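Local coordinates for protein putative peptidase (Chlamydophila abortus, PDB 3CE2) that probably acts as a zinc-dependent oligopeptidase of the M3B family, degrading a variety of small bioactive peptides, at residues I79-N84 with Q417-A422; Q359-K364 with H409-R414; Q138-P143 with P147-L152. All coordinates share one frame; numbering follows the deposited sequence.

The three contacts illustrate how a mostly helical metallopeptidase joins pieces of its chain, from neighbouring helices to residues more than 300 positions apart. Contact 1 closes a long loop in which contacts 2 and 3 are both nested, and its centre lies about 17 Å from the centre of each. It packs against contact 2 and meets contact 3 where His420 NE2 lies 2.7 Å from Pro147 O in a probable hydrogen bond. Contacts 2 and 3 do not touch, their nearest atoms being about 12 Å apart. In contact 2, Tyr411 shares a helix with the zinc ligands His402 and His406; its side chain is about 9 Å from that of His406 and from a bound zinc ion.

Contact 1 (I79-N84 with Q417-A422); sequences IERKLN and QPFHDA
Phe419 reaches from the loop 417-422 to helix 66-96, where its ring settles among Arg81, Glu80 and Asn84. The aliphatic part of the contact is a CH-pi interaction: Arg81 CB stands over one ring face, 4.1 Å from the centroid and displaced toward the rim. Because CG of Arg81 lies anti to the backbone N (chi1 180°) and the chain stays extended as far as NE, this side chain runs alongside the phenylalanine in the reverse sense, and its guanidinium is carried beyond the ring and does not stack on it. The charged end of that arginine pairs with Asp381 in a salt bridge, while CB and CG lie against the ring.

The remaining contacts come from Glu80 and Asn84. The aliphatic CG of Glu80 approaches the ring edge in plane, 3.8 Å from Phe419 CZ, whereas the carboxylate is turned steeply to the ring, at 74°, and OE2 comes in obliquely to within 3.7 Å of the same CZ. Asn84 ND2 is also at the edge, 4.1 Å from Phe419 CZ. No hydrogen bond crosses between the segments, whose closest CA atoms, those of Arg81 and Phe419, are 7.7 Å apart.

One loop phenylalanine thus packs on the side of helix 66-96, joining it to the connection between helices 394-416, the HExxH helix of this M3 peptidase, and 431-447, just ahead of the third zinc ligand, Glu430.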
loop_
_atom_site.group_PDB
_atom_site.type_symbol
_atom_site.label_atom_id
_atom_site.label_comp_id
_atom_site.label_asym_id
_atom_site.label_seq_id
_atom_site.Cartn_x
_atom_site.Cartn_y
_atom_site.Cartn_z
ATOM N N ILE A 79 -9.265 26.117 -1.172
ATOM C CA ILE A 79 -8.296 26.304 -0.103
ATOM C C ILE A 79 -7.398 25.078 -0.015
ATOM O O ILE A 79 -6.161 25.177 -0.115
ATOM C CB ILE A 79 -9.017 26.523 1.250
ATOM C CG1 ILE A 79 -9.596 27.944 1.319
ATOM C CG2 ILE A 79 -8.076 26.285 2.421
ATOM C CD1 ILE A 79 -10.613 28.124 2.403
ATOM N N GLU A 80 -8.043 23.923 0.139
ATOM C CA GLU A 80 -7.361 22.647 0.254
ATOM C C GLU A 80 -6.356 22.504 -0.862
ATOM O O GLU A 80 -5.240 22.005 -0.668
ATOM C CB GLU A 80 -8.370 21.505 0.200
ATOM C CG GLU A 80 -7.764 20.129 0.215
ATOM C CD GLU A 80 -8.809 19.017 0.103
ATOM O OE1 GLU A 80 -10.002 19.268 0.411
ATOM O OE2 GLU A 80 -8.431 17.887 -0.291
ATOM N N ARG A 81 -6.740 22.962 -2.041
ATOM C CA ARG A 81 -5.878 22.796 -3.178
ATOM C C ARG A 81 -4.590 23.606 -2.997
ATOM O O ARG A 81 -3.492 23.117 -3.317
ATOM C CB ARG A 81 -6.622 23.209 -4.422
ATOM C CG ARG A 81 -5.841 23.093 -5.691
ATOM C CD ARG A 81 -6.781 23.371 -6.825
ATOM N NE ARG A 81 -6.059 23.582 -8.068
ATOM C CZ ARG A 81 -6.655 23.627 -9.250
ATOM N NH1 ARG A 81 -7.971 23.465 -9.327
ATOM N NH2 ARG A 81 -5.934 23.823 -10.342
ATOM N N LYS A 82 -4.731 24.823 -2.458
ATOM C CA LYS A 82 -3.611 25.751 -2.261
ATOM C C LYS A 82 -2.704 25.229 -1.141
ATOM O O LYS A 82 -1.489 25.172 -1.309
ATOM C CB LYS A 82 -4.140 27.145 -1.908
ATOM C CG LYS A 82 -3.167 28.322 -2.092
ATOM C CD LYS A 82 -3.496 29.444 -1.075
ATOM C CE LYS A 82 -3.788 30.831 -1.715
ATOM N NZ LYS A 82 -2.598 31.709 -1.958
ATOM N N LEU A 83 -3.306 24.831 -0.017
ATOM C CA LEU A 83 -2.594 24.153 1.060
ATOM C C LEU A 83 -1.729 22.999 0.570
ATOM O O LEU A 83 -0.566 22.889 0.972
ATOM C CB LEU A 83 -3.561 23.645 2.122
ATOM C CG LEU A 83 -4.294 24.786 2.820
ATOM C CD1 LEU A 83 -4.991 24.342 4.068
ATOM C CD2 LEU A 83 -3.333 25.906 3.138
ATOM N N ASN A 84 -2.286 22.143 -0.292
ATOM C CA ASN A 84 -1.547 20.987 -0.815
ATOM C C ASN A 84 -0.369 21.413 -1.678
ATOM O O ASN A 84 0.705 20.832 -1.599
ATOM C CB ASN A 84 -2.459 20.065 -1.625
ATOM C CG ASN A 84 -3.464 19.330 -0.762
ATOM O OD1 ASN A 84 -3.520 19.532 0.453
ATOM N ND2 ASN A 84 -4.282 18.479 -1.390
ATOM N N GLN A 417 -9.039 14.268 -14.300
ATOM C CA GLN A 417 -10.096 14.375 -13.288
ATOM C C GLN A 417 -10.167 15.737 -12.637
ATOM O O GLN A 417 -9.174 16.463 -12.572
ATOM C CB GLN A 417 -9.917 13.321 -12.192
ATOM C CG GLN A 417 -9.843 11.936 -12.715
ATOM C CD GLN A 417 -11.193 11.462 -13.207
ATOM O OE1 GLN A 417 -12.238 11.853 -12.674
ATOM N NE2 GLN A 417 -11.181 10.576 -14.186
ATOM N N PRO A 418 -11.339 16.091 -12.111
ATOM C CA PRO A 418 -11.269 17.331 -11.376
ATOM C C PRO A 418 -10.580 17.067 -10.019
ATOM O O PRO A 418 -10.316 15.903 -9.653
ATOM C CB PRO A 418 -12.738 17.731 -11.217
ATOM C CG PRO A 418 -13.488 16.440 -11.252
ATOM C CD PRO A 418 -12.676 15.469 -12.073
ATOM N N PHE A 419 -10.284 18.142 -9.298
ATOM C CA PHE A 419 -9.424 18.084 -8.121
ATOM C C PHE A 419 -9.958 17.096 -7.121
ATOM O O PHE A 419 -9.227 16.275 -6.590
ATOM C CB PHE A 419 -9.300 19.466 -7.480
ATOM C CG PHE A 419 -8.726 19.443 -6.105
ATOM C CD1 PHE A 419 -7.358 19.300 -5.911
ATOM C CD2 PHE A 419 -9.545 19.555 -4.999
ATOM C CE1 PHE A 419 -6.814 19.270 -4.625
ATOM C CE2 PHE A 419 -9.005 19.526 -3.709
ATOM C CZ PHE A 419 -7.638 19.381 -3.526
ATOM N N HIS A 420 -11.252 17.149 -6.876
ATOM C CA HIS A 420 -11.802 16.340 -5.796
ATOM C C HIS A 420 -11.969 14.855 -6.184
ATOM O O HIS A 420 -12.363 14.048 -5.355
ATOM C CB HIS A 420 -13.142 16.928 -5.355
ATOM C CG HIS A 420 -14.179 16.922 -6.438
ATOM N ND1 HIS A 420 -14.200 17.854 -7.451
ATOM C CD2 HIS A 420 -15.215 16.085 -6.677
ATOM C CE1 HIS A 420 -15.206 17.594 -8.268
ATOM N NE2 HIS A 420 -15.841 16.528 -7.816
ATOM N N ASP A 421 -11.689 14.496 -7.435
ATOM C CA ASP A 421 -11.910 13.128 -7.875
ATOM C C ASP A 421 -10.598 12.517 -8.279
ATOM O O ASP A 421 -10.542 11.350 -8.615
ATOM C CB ASP A 421 -12.853 13.085 -9.084
ATOM C CG ASP A 421 -14.324 12.983 -8.701
ATOM O OD1 ASP A 421 -14.676 13.092 -7.508
ATOM O OD2 ASP A 421 -15.151 12.787 -9.620
ATOM N N ALA A 422 -9.534 13.297 -8.234
ATOM C CA ALA A 422 -8.255 12.882 -8.832
ATOM C C ALA A 422 -7.421 11.874 -8.045
ATOM O O ALA A 422 -6.634 11.130 -8.618
ATOM C CB ALA A 422 -7.421 14.097 -9.136
#

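Contact 2 (Q359-K364 with H409-R414); sequences QGWVDK and HSYFSR
Trp361 and Tyr411 alone span the gap between residues 359-364 and helix 394-416, an instance of two large aromatic side chains bridging well-separated backbones: their CA atoms, the closest pair across the segments, are 11.0 Å apart. The close part is confined to one corner of each ring system. Tyr411 CD1 sits against the outer bond of the indole benzo ring, 4.1 Å from Trp361 CZ2 and equally near Trp361 CH2. The side chains cross at about a right angle, and the two six-membered rings, with centroids 5.8 Å apart, are inclined by 44°, an oblique pairing. Set trans to the backbone N by a chi1 of 166°, the tyrosine ring swings off the helix to meet the tryptophan.

Away from this corner the contact thins out quickly. It buries only 71 Å² in all, no hydrogen bond crosses it, and while Trp361 is buried, Tyr411 remains partly exposed to solvent.

Further neighbours lie around the pair. His383 stacks on the indole and Pro384 touches it, while Thr351 of helix 345-357 lies against Tyr411. The two aromatic residues thus sit beside helix 345-357, between the zinc-binding helix 394-416 and the residues leading into strand 362-363, which runs parallel to strand 385-387 in a small mixed sheet.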
loop_
_atom_site.group_PDB
_atom_site.type_symbol
_atom_site.label_atom_id
_atom_site.label_comp_id
_atom_site.label_asym_id
_atom_site.label_seq_id
_atom_site.Cartn_x
_atom_site.Cartn_y
_atom_site.Cartn_z
ATOM N N GLN A 359 12.051 16.637 -18.141
ATOM C CA GLN A 359 10.949 17.364 -17.514
ATOM C C GLN A 359 11.217 17.701 -16.041
ATOM O O GLN A 359 10.414 18.394 -15.402
ATOM C CB GLN A 359 9.643 16.555 -17.643
ATOM C CG GLN A 359 8.649 17.073 -18.682
ATOM C CD GLN A 359 9.334 17.724 -19.890
ATOM O OE1 GLN A 359 9.287 18.947 -20.055
ATOM N NE2 GLN A 359 9.979 16.909 -20.731
ATOM N N GLY A 360 12.321 17.190 -15.495
ATOM C CA GLY A 360 12.659 17.430 -14.091
ATOM C C GLY A 360 11.776 16.770 -13.035
ATOM O O GLY A 360 11.527 17.338 -11.977
ATOM N N TRP A 361 11.291 15.570 -13.312
ATOM C CA TRP A 361 10.468 14.857 -12.348
ATOM C C TRP A 361 11.310 14.297 -11.190
ATOM O O TRP A 361 10.858 14.228 -10.044
ATOM C CB TRP A 361 9.783 13.689 -13.046
ATOM C CG TRP A 361 8.669 14.074 -13.950
ATOM C CD1 TRP A 361 8.404 15.318 -14.457
ATOM C CD2 TRP A 361 7.662 13.205 -14.468
ATOM N NE1 TRP A 361 7.290 15.271 -15.249
ATOM C CE2 TRP A 361 6.816 13.985 -15.279
ATOM C CE3 TRP A 361 7.390 11.840 -14.319
ATOM C CZ2 TRP A 361 5.718 13.446 -15.948
ATOM C CZ3 TRP A 361 6.306 11.301 -14.984
ATOM C CH2 TRP A 361 5.480 12.101 -15.790
ATOM N N VAL A 362 12.534 13.907 -11.523
ATOM C CA VAL A 362 13.351 13.058 -10.685
ATOM C C VAL A 362 14.457 13.773 -9.952
ATOM O O VAL A 362 15.286 14.432 -10.560
ATOM C CB VAL A 362 14.098 12.070 -11.551
ATOM C CG1 VAL A 362 14.302 10.786 -10.792
ATOM C CG2 VAL A 362 13.337 11.846 -12.841
ATOM N N ASP A 363 14.496 13.601 -8.644
ATOM C CA ASP A 363 15.721 13.855 -7.910
ATOM C C ASP A 363 16.539 12.558 -7.841
ATOM O O ASP A 363 16.235 11.666 -7.056
ATOM C CB ASP A 363 15.397 14.371 -6.518
ATOM C CG ASP A 363 16.417 15.357 -6.028
ATOM O OD1 ASP A 363 16.495 16.471 -6.588
ATOM O OD2 ASP A 363 17.146 15.008 -5.084
ATOM N N LYS A 364 17.578 12.450 -8.653
ATOM C CA LYS A 364 18.231 11.150 -8.884
ATOM C C LYS A 364 19.075 10.477 -7.795
ATOM O O LYS A 364 19.019 9.253 -7.636
ATOM C CB LYS A 364 19.100 11.222 -10.141
ATOM C CG LYS A 364 18.310 11.459 -11.399
ATOM C CD LYS A 364 19.218 11.511 -12.598
ATOM C CE LYS A 364 18.618 12.350 -13.670
ATOM N NZ LYS A 364 19.658 13.292 -14.113
ATOM N N HIS A 409 0.404 6.886 -12.986
ATOM C CA HIS A 409 -0.968 6.778 -12.472
ATOM C C HIS A 409 -1.431 8.188 -12.099
ATOM O O HIS A 409 -2.483 8.666 -12.578
ATOM C CB HIS A 409 -0.992 5.891 -11.231
ATOM C CG HIS A 409 -2.347 5.376 -10.849
ATOM N ND1 HIS A 409 -3.523 5.870 -11.378
ATOM C CD2 HIS A 409 -2.708 4.419 -9.959
ATOM C CE1 HIS A 409 -4.549 5.225 -10.847
ATOM N NE2 HIS A 409 -4.080 4.349 -9.973
ATOM N N SER A 410 -0.641 8.857 -11.256
ATOM C CA SER A 410 -1.027 10.179 -10.738
ATOM C C SER A 410 -1.131 11.226 -11.836
ATOM O O SER A 410 -2.033 12.066 -11.849
ATOM C CB SER A 410 -0.046 10.646 -9.665
ATOM O OG SER A 410 -0.451 10.167 -8.381
ATOM N N TYR A 411 -0.190 11.156 -12.762
ATOM C CA TYR A 411 -0.115 12.061 -13.856
ATOM C C TYR A 411 -1.393 11.918 -14.666
ATOM O O TYR A 411 -2.096 12.898 -14.892
ATOM C CB TYR A 411 1.107 11.706 -14.690
ATOM C CG TYR A 411 1.147 12.338 -16.039
ATOM C CD1 TYR A 411 1.659 13.617 -16.211
ATOM C CD2 TYR A 411 0.692 11.651 -17.154
ATOM C CE1 TYR A 411 1.718 14.206 -17.473
ATOM C CE2 TYR A 411 0.728 12.226 -18.425
ATOM C CZ TYR A 411 1.237 13.507 -18.575
ATOM O OH TYR A 411 1.278 14.083 -19.827
ATOM N N PHE A 412 -1.704 10.695 -15.083
ATOM C CA PHE A 412 -2.894 10.451 -15.882
ATOM C C PHE A 412 -4.175 10.889 -15.187
ATOM O O PHE A 412 -5.043 11.466 -15.822
ATOM C CB PHE A 412 -3.006 8.975 -16.229
ATOM C CG PHE A 412 -2.191 8.564 -17.407
ATOM C CD1 PHE A 412 -2.168 9.338 -18.553
ATOM C CD2 PHE A 412 -1.492 7.373 -17.393
ATOM C CE1 PHE A 412 -1.437 8.928 -19.662
ATOM C CE2 PHE A 412 -0.749 6.956 -18.490
ATOM C CZ PHE A 412 -0.727 7.732 -19.626
ATOM N N SER A 413 -4.289 10.620 -13.891
ATOM C CA SER A 413 -5.479 10.979 -13.120
ATOM C C SER A 413 -5.678 12.472 -12.977
ATOM O O SER A 413 -6.810 12.951 -13.023
ATOM C CB SER A 413 -5.460 10.335 -11.736
ATOM O OG SER A 413 -5.754 8.955 -11.841
ATOM N N ARG A 414 -4.583 13.200 -12.787
ATOM C CA ARG A 414 -4.648 14.655 -12.610
ATOM C C ARG A 414 -5.037 15.349 -13.900
ATOM O O ARG A 414 -5.816 16.299 -13.891
ATOM C CB ARG A 414 -3.303 15.199 -12.145
ATOM C CG ARG A 414 -3.053 14.968 -10.678
ATOM C CD ARG A 414 -1.596 15.085 -10.367
ATOM N NE ARG A 414 -1.347 14.558 -9.042
ATOM C CZ ARG A 414 -0.140 14.340 -8.545
ATOM N NH1 ARG A 414 0.945 14.633 -9.257
ATOM N NH2 ARG A 414 -0.035 13.842 -7.328
#

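Contact 3 (Q138-P143 with P147-L152); sequences QHLSAP and PYRFYL
A chi1 of -139° turns Arg149 out from the start of helix 149-156, and its chain, extended from CG to NE, carries the guanidinium to Leu140 on the preceding helix; in Leu140, CG lies anti to the carbonyl carbon, which places CD2 against Leu152 CB. The polar tie that results is one hydrogen bond from Arg149 NE to Leu140 O, 2.9 Å long. It is moderately bent, with 144° at the hydrogen, and the donor lies in the carbonyl plane on a lone pair, while the oxygen is tilted somewhat from the guanidinium plane. The acceptor belongs to the last turn of helix 133-141, so the arginine supplies a side-chain donor near the end of that helix.

Van der Waals contacts flank this bond. The same guanidinium group lies alongside the leucine, Arg149 NH1 being 3.6 Å from Leu140 CB. Deeper in is an apolar pair, Leu140 CD2 meeting Leu152 CB at 4.1 Å as the two leucines run antiparallel alongside each other. At the turn end, Pro143 O is 4.0 Å from Pro147 CD, a looser contact between two exposed prolines.

Tyr148 occupies the N-cap position of the second helix, and Phe156 of that helix packs on Leu140 as well. Two successive helices running in roughly opposite senses and joined by a short proline-flanked turn form a helical hairpin, here at the protein surface within the oligopeptidase F family region.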
loop_
_atom_site.group_PDB
_atom_site.type_symbol
_atom_site.label_atom_id
_atom_site.label_comp_id
_atom_site.label_asym_id
_atom_site.label_seq_id
_atom_site.Cartn_x
_atom_site.Cartn_y
_atom_site.Cartn_z
ATOM N N GLN A 138 -32.171 14.931 -2.126
ATOM C CA GLN A 138 -32.240 16.196 -2.838
ATOM C C GLN A 138 -30.868 16.611 -3.338
ATOM O O GLN A 138 -30.744 17.128 -4.450
ATOM C CB GLN A 138 -32.839 17.293 -1.981
ATOM C CG GLN A 138 -32.697 18.688 -2.591
ATOM C CD GLN A 138 -32.943 19.826 -1.559
ATOM O OE1 GLN A 138 -33.877 19.761 -0.738
ATOM N NE2 GLN A 138 -32.096 20.868 -1.605
ATOM N N HIS A 139 -29.837 16.375 -2.525
ATOM C CA HIS A 139 -28.480 16.774 -2.884
ATOM C C HIS A 139 -27.865 15.846 -3.925
ATOM O O HIS A 139 -27.131 16.296 -4.812
ATOM C CB HIS A 139 -27.583 16.806 -1.657
ATOM C CG HIS A 139 -27.821 17.982 -0.771
ATOM N ND1 HIS A 139 -27.956 19.262 -1.261
ATOM C CD2 HIS A 139 -27.945 18.074 0.574
ATOM C CE1 HIS A 139 -28.161 20.093 -0.253
ATOM N NE2 HIS A 139 -28.152 19.396 0.871
ATOM N N LEU A 140 -28.145 14.554 -3.809
ATOM C CA LEU A 140 -27.635 13.593 -4.777
ATOM C C LEU A 140 -28.325 13.777 -6.134
ATOM O O LEU A 140 -27.848 13.270 -7.143
ATOM C CB LEU A 140 -27.799 12.158 -4.271
ATOM C CG LEU A 140 -26.959 11.953 -3.017
ATOM C CD1 LEU A 140 -27.012 10.508 -2.541
ATOM C CD2 LEU A 140 -25.521 12.375 -3.291
ATOM N N SER A 141 -29.429 14.524 -6.135
ATOM C CA SER A 141 -30.211 14.826 -7.337
ATOM C C SER A 141 -29.925 16.197 -7.904
ATOM O O SER A 141 -30.285 16.476 -9.033
ATOM C CB SER A 141 -31.678 14.852 -6.975
ATOM O OG SER A 141 -32.190 13.567 -7.119
ATOM N N ALA A 142 -29.352 17.088 -7.105
ATOM C CA ALA A 142 -29.207 18.462 -7.556
ATOM C C ALA A 142 -28.095 18.551 -8.599
ATOM O O ALA A 142 -27.033 17.962 -8.426
ATOM C CB ALA A 142 -28.961 19.391 -6.379
ATOM N N PRO A 143 -28.386 19.198 -9.734
ATOM C CA PRO A 143 -27.465 19.443 -10.855
ATOM C C PRO A 143 -26.335 20.421 -10.581
ATOM O O PRO A 143 -25.263 20.303 -11.183
ATOM C CB PRO A 143 -28.388 19.972 -11.964
ATOM C CG PRO A 143 -29.782 19.483 -11.542
ATOM C CD PRO A 143 -29.758 19.626 -10.056
ATOM N N PRO A 147 -21.324 17.506 -10.335
ATOM C CA PRO A 147 -19.883 17.163 -10.399
ATOM C C PRO A 147 -19.294 16.619 -9.107
ATOM O O PRO A 147 -18.175 16.121 -9.119
ATOM C CB PRO A 147 -19.208 18.504 -10.746
ATOM C CG PRO A 147 -20.343 19.362 -11.361
ATOM C CD PRO A 147 -21.561 18.946 -10.560
ATOM N N TYR A 148 -20.041 16.718 -8.013
ATOM C CA TYR A 148 -19.561 16.346 -6.690
ATOM C C TYR A 148 -20.432 15.245 -6.147
ATOM O O TYR A 148 -20.604 15.118 -4.940
ATOM C CB TYR A 148 -19.601 17.544 -5.731
ATOM C CG TYR A 148 -18.964 18.791 -6.304
ATOM C CD1 TYR A 148 -17.586 19.017 -6.192
ATOM C CD2 TYR A 148 -19.730 19.729 -6.996
ATOM C CE1 TYR A 148 -16.993 20.147 -6.740
ATOM C CE2 TYR A 148 -19.145 20.857 -7.561
ATOM C CZ TYR A 148 -17.781 21.061 -7.425
ATOM O OH TYR A 148 -17.228 22.194 -7.966
ATOM N N ARG A 149 -20.982 14.437 -7.038
ATOM C CA ARG A 149 -21.916 13.398 -6.611
ATOM C C ARG A 149 -21.232 12.249 -5.850
ATOM O O ARG A 149 -21.678 11.835 -4.787
ATOM C CB ARG A 149 -22.699 12.859 -7.809
ATOM C CG ARG A 149 -24.153 12.621 -7.506
ATOM C CD ARG A 149 -24.725 11.509 -8.380
ATOM N NE ARG A 149 -26.055 11.108 -7.894
ATOM C CZ ARG A 149 -26.340 9.946 -7.302
ATOM N NH1 ARG A 149 -27.572 9.710 -6.893
ATOM N NH2 ARG A 149 -25.404 9.016 -7.116
ATOM N N PHE A 150 -20.156 11.721 -6.409
ATOM C CA PHE A 150 -19.468 10.620 -5.781
ATOM C C PHE A 150 -18.874 11.054 -4.438
ATOM O O PHE A 150 -19.046 10.380 -3.399
ATOM C CB PHE A 150 -18.378 10.111 -6.683
ATOM C CG PHE A 150 -17.585 9.024 -6.078
ATOM C CD1 PHE A 150 -18.231 7.916 -5.526
ATOM C CD2 PHE A 150 -16.193 9.089 -6.060
ATOM C CE1 PHE A 150 -17.508 6.872 -4.967
ATOM C CE2 PHE A 150 -15.454 8.064 -5.504
ATOM C CZ PHE A 150 -16.117 6.944 -4.946
ATOM N N TYR A 151 -18.204 12.198 -4.474
ATOM C CA TYR A 151 -17.705 12.810 -3.281
ATOM C C TYR A 151 -18.782 12.836 -2.205
ATOM O O TYR A 151 -18.574 12.351 -1.105
ATOM C CB TYR A 151 -17.194 14.218 -3.564
ATOM C CG TYR A 151 -16.635 14.866 -2.323
ATOM C CD1 TYR A 151 -15.332 14.609 -1.908
ATOM C CD2 TYR A 151 -17.417 15.702 -1.544
ATOM C CE1 TYR A 151 -14.823 15.178 -0.772
ATOM C CE2 TYR A 151 -16.911 16.272 -0.398
ATOM C CZ TYR A 151 -15.617 15.993 -0.027
ATOM O OH TYR A 151 -15.116 16.559 1.092
ATOM N N LEU A 152 -19.943 13.390 -2.503
ATOM C CA LEU A 152 -21.006 13.428 -1.488
ATOM C C LEU A 152 -21.597 12.067 -1.213
ATOM O O LEU A 152 -22.056 11.805 -0.122
ATOM C CB LEU A 152 -22.128 14.341 -1.933
ATOM C CG LEU A 152 -21.678 15.778 -1.928
ATOM C CD1 LEU A 152 -22.521 16.550 -2.909
ATOM C CD2 LEU A 152 -21.847 16.305 -0.507
#